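Local structure of TCR beta chain (Gallus gallus, 6LIR) at residues S30-Q35 with L99-G104. The protein forms the beta chain of the chicken alpha-beta T-cell receptor and, paired with the alpha chain, probably recognises peptide antigens presented by MHC molecules. Residues are numbered along the deposited sequence; the frame is centred on the assembly and turned at random.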
loop_
_atom_site.group_PDB
_atom_site.type_symbol
_atom_site.label_atom_id
_atom_site.label_comp_id
_atom_site.label_asym_id
_atom_site.label_seq_id
_atom_site.Cartn_x
_atom_site.Cartn_y
_atom_site.Cartn_z
ATOM N N SER B 30 16.169 3.670 14.429
ATOM C CA SER B 30 14.963 3.955 15.187
ATOM C C SER B 30 13.870 2.984 14.786
ATOM O O SER B 30 13.927 2.353 13.728
ATOM C CB SER B 30 14.502 5.400 14.975
ATOM O OG SER B 30 14.220 5.640 13.608
ATOM N N TRP B 31 12.853 2.905 15.638
ATOM C CA TRP B 31 11.676 2.081 15.407
ATOM C C TRP B 31 10.453 2.969 15.559
ATOM O O TRP B 31 10.332 3.701 16.547
ATOM C CB TRP B 31 11.606 0.902 16.385
ATOM C CG TRP B 31 12.360 -0.323 15.939
ATOM C CD1 TRP B 31 13.551 -0.779 16.434
ATOM C CD2 TRP B 31 11.968 -1.253 14.918
ATOM N NE1 TRP B 31 13.924 -1.932 15.783
ATOM C CE2 TRP B 31 12.971 -2.244 14.848
ATOM C CE3 TRP B 31 10.869 -1.342 14.055
ATOM C CZ2 TRP B 31 12.907 -3.310 13.951
ATOM C CZ3 TRP B 31 10.810 -2.404 13.161
ATOM C CH2 TRP B 31 11.822 -3.372 13.117
ATOM N N TYR B 32 9.548 2.894 14.588
ATOM C CA TYR B 32 8.388 3.767 14.508
ATOM C C TYR B 32 7.133 2.915 14.441
ATOM O O TYR B 32 7.150 1.798 13.917
ATOM C CB TYR B 32 8.449 4.680 13.274
ATOM C CG TYR B 32 9.266 5.934 13.466
ATOM C CD1 TYR B 32 8.694 7.078 14.007
ATOM C CD2 TYR B 32 10.608 5.979 13.103
ATOM C CE1 TYR B 32 9.434 8.231 14.190
ATOM C CE2 TYR B 32 11.360 7.133 13.282
ATOM C CZ TYR B 32 10.763 8.256 13.823
ATOM O OH TYR B 32 11.489 9.410 14.011
ATOM N N LEU B 33 6.043 3.445 14.978
ATOM C CA LEU B 33 4.768 2.746 14.990
ATOM C C LEU B 33 3.782 3.511 14.123
ATOM O O LEU B 33 3.612 4.723 14.289
ATOM C CB LEU B 33 4.227 2.627 16.416
ATOM C CG LEU B 33 3.008 1.735 16.641
ATOM C CD1 LEU B 33 3.452 0.382 17.156
ATOM C CD2 LEU B 33 2.044 2.388 17.618
ATOM N N GLN B 34 3.147 2.802 13.195
ATOM C CA GLN B 34 2.101 3.362 12.349
ATOM C C GLN B 34 0.803 2.625 12.630
ATOM O O GLN B 34 0.712 1.414 12.401
ATOM C CB GLN B 34 2.464 3.264 10.867
ATOM C CG GLN B 34 1.420 3.899 9.947
ATOM C CD GLN B 34 1.675 3.617 8.483
ATOM O OE1 GLN B 34 1.464 2.501 8.007
ATOM N NE2 GLN B 34 2.129 4.632 7.758
ATOM N N GLN B 35 -0.189 3.347 13.130
ATOM C CA GLN B 35 -1.535 2.813 13.242
ATOM C C GLN B 35 -2.496 3.753 12.531
ATOM O O GLN B 35 -2.210 4.948 12.397
ATOM C CB GLN B 35 -1.937 2.642 14.715
ATOM C CG GLN B 35 -1.062 1.634 15.454
ATOM C CD GLN B 35 -1.357 1.561 16.940
ATOM O OE1 GLN B 35 -1.435 2.584 17.625
ATOM N NE2 GLN B 35 -1.510 0.344 17.451
ATOM N N LEU B 99 15.991 10.432 6.911
ATOM C CA LEU B 99 15.878 9.085 7.439
ATOM C C LEU B 99 15.632 8.122 6.288
ATOM O O LEU B 99 14.896 8.434 5.346
ATOM C CB LEU B 99 14.733 8.985 8.449
ATOM C CG LEU B 99 14.910 9.615 9.832
ATOM C CD1 LEU B 99 13.577 9.653 10.563
ATOM C CD2 LEU B 99 15.946 8.855 10.644
ATOM N N ASN B 100 16.254 6.954 6.366
ATOM C CA ASN B 100 16.025 5.885 5.407
ATOM C C ASN B 100 15.160 4.846 6.098
ATOM O O ASN B 100 15.537 4.325 7.151
ATOM C CB ASN B 100 17.345 5.262 4.947
ATOM C CG ASN B 100 18.042 6.085 3.880
ATOM O OD1 ASN B 100 17.988 7.316 3.890
ATOM N ND2 ASN B 100 18.705 5.404 2.951
ATOM N N PHE B 101 14.026 4.516 5.497
ATOM C CA PHE B 101 13.076 3.638 6.155
ATOM C C PHE B 101 13.136 2.254 5.535
ATOM O O PHE B 101 13.468 2.095 4.357
ATOM C CB PHE B 101 11.650 4.174 6.030
ATOM C CG PHE B 101 11.321 5.268 6.997
ATOM C CD1 PHE B 101 11.693 6.573 6.737
ATOM C CD2 PHE B 101 10.620 4.993 8.158
ATOM C CE1 PHE B 101 11.386 7.584 7.625
ATOM C CE2 PHE B 101 10.309 6.001 9.050
ATOM C CZ PHE B 101 10.692 7.299 8.782
ATOM N N GLY B 102 12.754 1.257 6.325
ATOM C CA GLY B 102 12.530 -0.050 5.771
ATOM C C GLY B 102 11.130 -0.139 5.219
ATOM O O GLY B 102 10.318 0.781 5.327
ATOM N N GLN B 103 10.840 -1.280 4.613
ATOM C CA GLN B 103 9.536 -1.477 4.001
ATOM C C GLN B 103 8.444 -1.728 5.027
ATOM O O GLN B 103 7.261 -1.658 4.681
ATOM C CB GLN B 103 9.613 -2.578 2.948
ATOM C CG GLN B 103 10.220 -2.019 1.669
ATOM C CD GLN B 103 10.679 -3.070 0.687
ATOM O OE1 GLN B 103 11.053 -2.746 -0.442
ATOM N NE2 GLN B 103 10.649 -4.333 1.099
ATOM N N GLY B 104 8.808 -2.026 6.271
ATOM C CA GLY B 104 7.805 -2.143 7.307
ATOM C C GLY B 104 7.386 -3.554 7.646
ATOM O O GLY B 104 7.342 -4.439 6.785
#
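Y32 meets F101 with its CD2 and L99 with its hydroxyl end. Its CB leaves strand 28-34 toward the 99-104 segment. CG stands beside the backbone N, anti to the carbonyl carbon (chi1 -84°), which sends the CD2-CE2 side of the ring past F101 and on to L99. CD2 reaches CE2 of F101 at 4.1 Å. The two rings lie obliquely, with centroids 5.9 Å apart and planes at 45°. CE2 comes next and lies 4.3 Å from CD1 of L99. At the tip, OH is 4.0 Å from the same L99 CD1, a van der Waals contact. The tyrosine side chain crosses both partners at about a right angle.

Strand 84-91 separates the two backbones in the sheet, and Y32 pairs with its F87 through backbone hydrogen bonds. The contact belongs to the V domain face that meets the TCR alpha chain, where F99 of the alpha chain packs edge-to-face with the Y32 ring and L97 of the alpha chain packs on L99.

With no hydrogen bond between the segments, the contact rests on van der Waals packing of two aromatic rings and a leucine methyl, which sets no strict direction. The Y32 hydroxyl gains no polar partner from the 99-104 segment.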